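Local atomic coordinates of BauA (Acinetobacter baumannii, PDB entry 6HCP), a protein that serves as the outer-membrane receptor for ferric preacinetobactin, probably carrying this iron-siderophore complex into the cell as a TonB-dependent transporter. Residues 646-656 with 671-682. Numbering follows the deposited sequence.
Sequences VPGRTLLDVGA and ANIYNLTNKAYW. With C8E ((hydroxyethyloxy)tri(ethyloxy)octane), chain B; EDO (1,2-ethanediol), chain K.
Strands 649-656 and 671-674 belong to an antiparallel hairpin of the barrel wall, zipped by reciprocal backbone hydrogen bonds between Val654 and Ile673 and between Ala656 and Ala671. The side chains of Val654 and Ile673 lie side by side on one face, while Asn672, on the other, donates from ND2 to water 2, weakly bonded to Val654 O, and Gln76 of the plug holds OD1. At Asn675 the chain leaves the sheet in a type I turn, but two bonds still hold it: Leu676 N meets Leu652 O at 2.8 Å, nearly straight (171°), and Asn675 N is taken by Asp653 OD1 at 2.9 Å. The Asp653 carboxylate is steeply inclined to the Tyr674 ring. Leu676 CG sits between its backbone N and carbonyl carbon (chi1 82°), which brings CD2 tightly against Leu652 CB (3.4 Å) and Val654 CG1. Water 1 accepts from Leu652 N and Thr677 N and donates to Asn675 OD1; the same amide is held by Lys679 N and O and by Ala694 O. Arg649, bent at chi2 and chi3, lies over a face of Tyr681, its CD 4.0 Å from the ring centroid (CH-pi) and its guanidinium plane 23° from the ring. NH1 bonds to Gln636 of the neighbouring strand and NH2 to Tyr92, linking wall and plug. Leu651 CD1 reaches Tyr681 OH (3.6 Å), and CD2 packs on CB of Lys679, whose NZ forms a salt bridge with Asp183 of the second subunit. Such a hairpin is characteristic of the plug-filled beta-barrel of TonB-dependent receptors.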
ATOM      1  N   VAL A 646       3.243  -9.571 -24.909  1.00 23.90           N
ATOM      2  CA  VAL A 646       3.342  -9.028 -23.573  1.00 24.35           C
ATOM      3  C   VAL A 646       3.480 -10.189 -22.610  1.00 25.79           C
ATOM      4  O   VAL A 646       2.951 -11.271 -22.829  1.00 25.21           O
ATOM      5  CB  VAL A 646       2.133  -8.155 -23.212  1.00 24.40           C
ATOM      6  CG1 VAL A 646       2.070  -6.936 -24.089  1.00 27.49           C
ATOM      7  CG2 VAL A 646       0.825  -8.941 -23.276  1.00 25.81           C
ATOM      8  N   PRO A 647       4.185  -9.978 -21.484  1.00 25.77           N
ATOM      9  CA  PRO A 647       4.466 -11.062 -20.558  1.00 27.30           C
ATOM     10  C   PRO A 647       3.210 -11.465 -19.766  1.00 25.12           C
ATOM     11  O   PRO A 647       2.243 -10.702 -19.677  1.00 27.87           O
ATOM     12  CB  PRO A 647       5.544 -10.484 -19.618  1.00 29.34           C
ATOM     13  CG  PRO A 647       5.409  -8.999 -19.757  1.00 34.82           C
ATOM     14  CD  PRO A 647       4.959  -8.758 -21.189  1.00 30.11           C
ATOM     15  N   GLY A 648       3.305 -12.607 -19.103  1.00 30.49           N
ATOM     16  CA  GLY A 648       2.329 -12.966 -18.086  1.00 34.37           C
ATOM     17  C   GLY A 648       2.316 -11.953 -16.949  1.00 38.58           C
ATOM     18  O   GLY A 648       3.188 -11.090 -16.847  1.00 32.56           O
ATOM     19  N   ARG A 649       1.269 -12.001 -16.133  1.00 28.51           N
ATOM     20  CA  ARG A 649       1.255 -11.267 -14.874  1.00 28.78           C
ATOM     21  C   ARG A 649       0.460 -12.070 -13.847  1.00 27.33           C
ATOM     22  O   ARG A 649      -0.334 -12.963 -14.185  1.00 23.73           O
ATOM     23  CB  ARG A 649       0.734  -9.838 -15.052  1.00 30.95           C
ATOM     24  CG  ARG A 649      -0.771  -9.662 -14.940  1.00 31.48           C
ATOM     25  CD  ARG A 649      -1.568 -10.108 -16.157  1.00 31.85           C
ATOM     26  NE  ARG A 649      -1.047  -9.573 -17.407  1.00 40.91           N
ATOM     27  CZ  ARG A 649      -1.623  -9.736 -18.603  1.00 46.29           C
ATOM     28  NH1 ARG A 649      -0.966  -9.327 -19.684  1.00 25.87           N
ATOM     29  NH2 ARG A 649      -2.852 -10.258 -18.691  1.00 27.15           N
ATOM     30  N   THR A 650       0.759 -11.787 -12.585  1.00 21.97           N
ATOM     31  CA  THR A 650       0.101 -12.421 -11.449  1.00 23.32           C
ATOM     32  C   THR A 650      -0.500 -11.314 -10.599  1.00 25.26           C
ATOM     33  O   THR A 650       0.195 -10.392 -10.216  1.00 27.54           O
ATOM     34  CB  THR A 650       1.077 -13.311 -10.665  1.00 26.68           C
ATOM     35  OG1 THR A 650       1.447 -14.419 -11.475  1.00 25.54           O
ATOM     36  CG2 THR A 650       0.471 -13.866  -9.397  1.00 24.40           C
ATOM     37  N   LEU A 651      -1.812 -11.376 -10.383  1.00 24.04           N
ATOM     38  CA  LEU A 651      -2.529 -10.371  -9.619  1.00 22.88           C
ATOM     39  C   LEU A 651      -3.049 -10.993  -8.317  1.00 22.92           C
ATOM     40  O   LEU A 651      -3.506 -12.131  -8.307  1.00 25.49           O
ATOM     41  CB  LEU A 651      -3.677  -9.820 -10.475  1.00 25.11           C
ATOM     42  CG  LEU A 651      -3.255  -9.247 -11.836  1.00 25.89           C
ATOM     43  CD1 LEU A 651      -4.468  -8.752 -12.610  1.00 29.21           C
ATOM     44  CD2 LEU A 651      -2.245  -8.116 -11.680  1.00 26.14           C
ATOM     45  N   LEU A 652      -3.027 -10.190  -7.243  1.00 23.86           N
ATOM     46  CA  LEU A 652      -3.528 -10.582  -5.950  1.00 25.64           C
ATOM     47  C   LEU A 652      -4.713  -9.696  -5.596  1.00 22.94           C
ATOM     48  O   LEU A 652      -4.667  -8.493  -5.811  1.00 24.57           O
ATOM     49  CB  LEU A 652      -2.445 -10.412  -4.887  1.00 25.63           C
ATOM     50  CG  LEU A 652      -1.170 -11.230  -5.079  1.00 28.87           C
ATOM     51  CD1 LEU A 652      -0.212 -10.960  -3.915  1.00 30.53           C
ATOM     52  CD2 LEU A 652      -1.468 -12.705  -5.191  1.00 30.86           C
ATOM     53  N   ASP A 653      -5.695 -10.295  -4.918  1.00 24.82           N
ATOM     54  CA  ASP A 653      -6.800  -9.561  -4.335  1.00 26.12           C
ATOM     55  C   ASP A 653      -6.965 -10.038  -2.880  1.00 26.38           C
ATOM     56  O   ASP A 653      -6.724 -11.192  -2.573  1.00 25.49           O
ATOM     57  CB  ASP A 653      -8.101  -9.761  -5.128  1.00 27.96           C
ATOM     58  CG  ASP A 653      -7.935  -9.753  -6.640  1.00 30.37           C
ATOM     59  OD1 ASP A 653      -7.401  -8.740  -7.183  1.00 28.97           O
ATOM     60  OD2 ASP A 653      -8.426 -10.726  -7.278  1.00 31.41           O
ATOM     61  N   VAL A 654      -7.482  -9.163  -2.024  1.00 24.66           N
ATOM     62  CA  VAL A 654      -7.805  -9.558  -0.645  1.00 28.42           C
ATOM     63  C   VAL A 654      -9.128  -8.925  -0.241  1.00 25.35           C
ATOM     64  O   VAL A 654      -9.517  -7.880  -0.734  1.00 26.50           O
ATOM     65  CB  VAL A 654      -6.692  -9.145   0.335  1.00 29.70           C
ATOM     66  CG1 VAL A 654      -5.436  -9.961   0.109  1.00 40.67           C
ATOM     67  CG2 VAL A 654      -6.411  -7.653   0.258  1.00 33.09           C
ATOM     68  N   GLY A 655      -9.761  -9.530   0.766  1.00 31.05           N
ATOM     69  CA  GLY A 655     -10.981  -8.970   1.276  1.00 31.55           C
ATOM     70  C   GLY A 655     -11.267  -9.413   2.699  1.00 30.14           C
ATOM     71  O   GLY A 655     -10.715 -10.395   3.173  1.00 27.82           O
ATOM     72  N   ALA A 656     -12.220  -8.721   3.319  1.00 31.32           N
ATOM     73  CA  ALA A 656     -12.775  -9.150   4.590  1.00 33.44           C
ATOM     74  C   ALA A 656     -14.271  -8.842   4.592  1.00 26.90           C
ATOM     75  O   ALA A 656     -14.735  -7.844   4.007  1.00 28.21           O
ATOM     76  CB  ALA A 656     -12.048  -8.474   5.739  1.00 33.50           C
ATOM     77  N   ALA A 671     -15.225  -5.383   2.564  1.00 27.47           N
ATOM     78  CA  ALA A 671     -14.092  -4.613   2.135  1.00 28.78           C
ATOM     79  C   ALA A 671     -13.286  -5.489   1.177  1.00 27.04           C
ATOM     80  O   ALA A 671     -12.996  -6.624   1.513  1.00 28.08           O
ATOM     81  CB  ALA A 671     -13.244  -4.183   3.316  1.00 33.98           C
ATOM     82  N   ASN A 672     -12.888  -4.908   0.034  1.00 26.62           N
ATOM     83  CA  ASN A 672     -12.120  -5.631  -0.985  1.00 30.53           C
ATOM     84  C   ASN A 672     -11.073  -4.692  -1.589  1.00 25.23           C
ATOM     85  O   ASN A 672     -11.341  -3.512  -1.799  1.00 29.65           O
ATOM     86  CB  ASN A 672     -12.995  -6.159  -2.127  1.00 28.56           C
ATOM     87  CG  ASN A 672     -13.935  -7.246  -1.686  1.00 32.29           C
ATOM     88  OD1 ASN A 672     -14.988  -6.947  -1.106  1.00 34.35           O
ATOM     89  ND2 ASN A 672     -13.417  -8.462  -1.693  1.00 31.31           N
ATOM     90  N   ILE A 673      -9.873  -5.240  -1.808  1.00 27.33           N
ATOM     91  CA  ILE A 673      -8.854  -4.605  -2.600  1.00 26.53           C
ATOM     92  C   ILE A 673      -8.539  -5.545  -3.762  1.00 25.93           C
ATOM     93  O   ILE A 673      -8.130  -6.668  -3.546  1.00 28.18           O
ATOM     94  CB  ILE A 673      -7.568  -4.299  -1.792  1.00 28.83           C
ATOM     95  CG1 ILE A 673      -7.870  -3.548  -0.491  1.00 36.64           C
ATOM     96  CG2 ILE A 673      -6.582  -3.532  -2.667  1.00 27.45           C
ATOM     97  CD1 ILE A 673      -6.648  -3.314   0.375  1.00 38.71           C
ATOM     98  N   TYR A 674      -8.693  -5.029  -4.985  1.00 26.75           N
ATOM     99  CA  TYR A 674      -8.330  -5.750  -6.194  1.00 26.80           C
ATOM    100  C   TYR A 674      -7.000  -5.200  -6.724  1.00 21.52           C
ATOM    101  O   TYR A 674      -6.784  -3.989  -6.697  1.00 25.10           O
ATOM    102  CB  TYR A 674      -9.482  -5.618  -7.200  1.00 26.38           C
ATOM    103  CG  TYR A 674     -10.707  -6.411  -6.815  1.00 27.48           C
ATOM    104  CD1 TYR A 674     -10.744  -7.784  -6.983  1.00 28.04           C
ATOM    105  CD2 TYR A 674     -11.784  -5.811  -6.180  1.00 29.82           C
ATOM    106  CE1 TYR A 674     -11.798  -8.543  -6.509  1.00 30.65           C
ATOM    107  CE2 TYR A 674     -12.876  -6.551  -5.753  1.00 26.53           C
ATOM    108  CZ  TYR A 674     -12.879  -7.925  -5.903  1.00 30.55           C
ATOM    109  OH  TYR A 674     -13.939  -8.689  -5.505  1.00 31.32           O
ATOM    110  N   ASN A 675      -6.226  -6.057  -7.384  1.00 23.05           N
ATOM    111  CA  ASN A 675      -4.881  -5.743  -7.842  1.00 25.55           C
ATOM    112  C   ASN A 675      -4.115  -5.052  -6.695  1.00 23.13           C
ATOM    113  O   ASN A 675      -3.647  -3.925  -6.814  1.00 23.52           O
ATOM    114  CB  ASN A 675      -4.881  -4.908  -9.123  1.00 23.37           C
ATOM    115  CG  ASN A 675      -3.498  -4.795  -9.722  1.00 23.79           C
ATOM    116  OD1 ASN A 675      -2.572  -5.454  -9.251  1.00 24.06           O
ATOM    117  ND2 ASN A 675      -3.342  -3.959 -10.741  1.00 21.83           N
ATOM    118  N   LEU A 676      -3.994  -5.760  -5.578  1.00 23.47           N
ATOM    119  CA  LEU A 676      -3.453  -5.143  -4.365  1.00 26.72           C
ATOM    120  C   LEU A 676      -1.984  -4.742  -4.543  1.00 25.15           C
ATOM    121  O   LEU A 676      -1.546  -3.782  -3.900  1.00 27.39           O
ATOM    122  CB  LEU A 676      -3.685  -6.060  -3.165  1.00 32.55           C
ATOM    123  CG  LEU A 676      -2.717  -7.206  -2.922  1.00 43.64           C
ATOM    124  CD1 LEU A 676      -1.614  -6.778  -1.971  1.00 47.15           C
ATOM    125  CD2 LEU A 676      -3.472  -8.392  -2.326  1.00 46.95           C
ATOM    126  N   THR A 677      -1.243  -5.406  -5.440  1.00 23.05           N
ATOM    127  CA  THR A 677       0.161  -5.016  -5.683  1.00 26.72           C
ATOM    128  C   THR A 677       0.271  -3.857  -6.673  1.00 26.10           C
ATOM    129  O   THR A 677       1.357  -3.291  -6.828  1.00 24.91           O
ATOM    130  CB  THR A 677       1.030  -6.184  -6.159  1.00 24.53           C
ATOM    131  OG1 THR A 677       0.696  -6.510  -7.511  1.00 26.96           O
ATOM    132  CG2 THR A 677       0.932  -7.402  -5.267  1.00 26.10           C
ATOM    133  N   ASN A 678      -0.863  -3.425  -7.243  1.00 24.18           N
ATOM    134  CA  ASN A 678      -0.926  -2.306  -8.210  1.00 23.27           C
ATOM    135  C   ASN A 678      -0.003  -2.577  -9.400  1.00 26.50           C
ATOM    136  O   ASN A 678       0.683  -1.676  -9.889  1.00 26.73           O
ATOM    137  CB  ASN A 678      -0.606  -0.962  -7.563  1.00 25.83           C
ATOM    138  CG  ASN A 678      -1.137   0.215  -8.340  1.00 29.66           C
ATOM    139  OD1 ASN A 678      -2.189   0.131  -8.987  1.00 27.09           O
ATOM    140  ND2 ASN A 678      -0.372   1.296  -8.344  1.00 32.76           N
ATOM    141  N   LYS A 679      -0.013  -3.824  -9.870  1.00 23.89           N
ATOM    142  CA  LYS A 679       0.772  -4.218 -11.003  1.00 24.90           C
ATOM    143  C   LYS A 679       0.315  -3.460 -12.251  1.00 24.39           C
ATOM    144  O   LYS A 679      -0.849  -3.510 -12.616  1.00 25.14           O
ATOM    145  CB  LYS A 679       0.639  -5.722 -11.231  1.00 26.62           C
ATOM    146  CG  LYS A 679       1.387  -6.261 -12.445  1.00 26.87           C
ATOM    147  CD  LYS A 679       2.904  -6.173 -12.335  1.00 27.40           C
ATOM    148  CE  LYS A 679       3.609  -6.855 -13.491  1.00 29.36           C
ATOM    149  NZ  LYS A 679       5.026  -6.438 -13.582  1.00 32.10           N
ATOM    150  N   ALA A 680       1.280  -2.861 -12.953  1.00 25.62           N
ATOM    151  CA  ALA A 680       1.070  -2.254 -14.278  1.00 25.15           C
ATOM    152  C   ALA A 680       1.320  -3.323 -15.349  1.00 26.66           C
ATOM    153  O   ALA A 680       2.390  -3.922 -15.389  1.00 24.32           O
ATOM    154  CB  ALA A 680       1.991  -1.075 -14.459  1.00 27.70           C
ATOM    155  N   TYR A 681       0.325  -3.565 -16.201  1.00 23.59           N
ATOM    156  CA  TYR A 681       0.509  -4.510 -17.297  1.00 23.95           C
ATOM    157  C   TYR A 681      -0.301  -4.079 -18.517  1.00 25.18           C
ATOM    158  O   TYR A 681      -1.387  -3.478 -18.396  1.00 22.96           O
ATOM    159  CB  TYR A 681       0.109  -5.923 -16.860  1.00 24.53           C
ATOM    160  CG  TYR A 681      -1.342  -6.096 -16.497  1.00 25.16           C
ATOM    161  CD1 TYR A 681      -1.793  -5.811 -15.216  1.00 26.21           C
ATOM    162  CD2 TYR A 681      -2.276  -6.551 -17.427  1.00 25.33           C
ATOM    163  CE1 TYR A 681      -3.114  -6.013 -14.847  1.00 23.69           C
ATOM    164  CE2 TYR A 681      -3.606  -6.731 -17.077  1.00 24.29           C
ATOM    165  CZ  TYR A 681      -4.021  -6.492 -15.776  1.00 26.25           C
ATOM    166  OH  TYR A 681      -5.333  -6.613 -15.423  1.00 25.49           O
ATOM    167  N   TRP A 682       0.239  -4.426 -19.690  1.00 24.29           N
ATOM    168  CA  TRP A 682      -0.462  -4.348 -20.975  1.00 23.37           C
ATOM    169  C   TRP A 682      -1.234  -5.652 -21.181  1.00 23.12           C
ATOM    170  O   TRP A 682      -0.695  -6.724 -20.961  1.00 24.38           O
ATOM    171  CB  TRP A 682       0.526  -4.189 -22.139  1.00 25.99           C
ATOM    172  CG  TRP A 682       1.371  -2.956 -22.151  1.00 22.06           C
ATOM    173  CD1 TRP A 682       2.739  -2.911 -22.157  1.00 25.47           C
ATOM    174  CD2 TRP A 682       0.919  -1.617 -22.422  1.00 23.18           C
ATOM    175  NE1 TRP A 682       3.157  -1.617 -22.310  1.00 24.76           N
ATOM    176  CE2 TRP A 682       2.069  -0.804 -22.481  1.00 24.53           C
ATOM    177  CE3 TRP A 682      -0.346  -1.012 -22.511  1.00 23.91           C
ATOM    178  CZ2 TRP A 682       1.997   0.552 -22.785  1.00 24.51           C
ATOM    179  CZ3 TRP A 682      -0.417   0.333 -22.787  1.00 25.65           C
ATOM    180  CH2 TRP A 682       0.742   1.102 -22.917  1.00 26.64           C
TER
HETATM  181  C1  C8E B 827      -4.911 -29.666 -15.888  1.00 60.20           C
HETATM  182  C2  C8E B 827      -3.588 -29.062 -15.492  1.00 63.07           C
HETATM  183  C3  C8E B 827      -3.321 -27.746 -16.216  1.00 54.75           C
HETATM  184  C4  C8E B 827      -2.004 -27.144 -15.727  1.00 63.17           C
HETATM  185  C5  C8E B 827      -1.756 -25.744 -16.278  1.00 64.66           C
HETATM  186  C6  C8E B 827      -0.787 -24.958 -15.400  1.00 58.87           C
HETATM  187  C7  C8E B 827      -0.784 -23.480 -15.776  1.00 61.68           C
HETATM  188  C8  C8E B 827      -0.218 -22.573 -14.671  1.00 50.90           C
HETATM  189  O9  C8E B 827       0.449 -21.440 -15.215  1.00 48.35           O
HETATM  190  C10 C8E B 827       0.218 -20.167 -14.595  1.00 41.83           C
HETATM  191  C11 C8E B 827       0.961 -19.049 -15.308  1.00 47.66           C
HETATM  192  O12 C8E B 827       2.220 -18.715 -14.719  1.00 53.96           O
HETATM  193  C13 C8E B 827       3.330 -18.881 -15.652  1.00 79.35           C
HETATM  194  C14 C8E B 827       4.009 -17.552 -16.059  1.00 87.85           C
HETATM  195  O15 C8E B 827       4.526 -17.473 -17.425  1.00 78.65           O
HETATM  196  C16 C8E B 827       4.814 -16.102 -17.863  1.00 42.91           C
HETATM  197  C17 C8E B 827       5.274 -15.916 -19.344  1.00 43.03           C
HETATM  198  O18 C8E B 827       5.743 -14.534 -19.472  1.00 38.71           O
HETATM  199  C1  EDO K 808     -16.006  -9.269   0.957  1.00 37.67           C
HETATM  200  O1  EDO K 808     -17.132 -10.176   0.666  1.00 39.75           O
HETATM  201  C2  EDO K 808     -14.761 -10.141   1.215  1.00 46.61           C
HETATM  202  O2  EDO K 808     -14.378 -10.847   0.014  1.00 51.22           O
HETATM  203  O   HOH W   1      -1.810  -7.532  -7.581  1.00 23.61           O
HETATM  204  O   HOH W   2     -11.029  -8.800  -3.185  1.00 51.36           O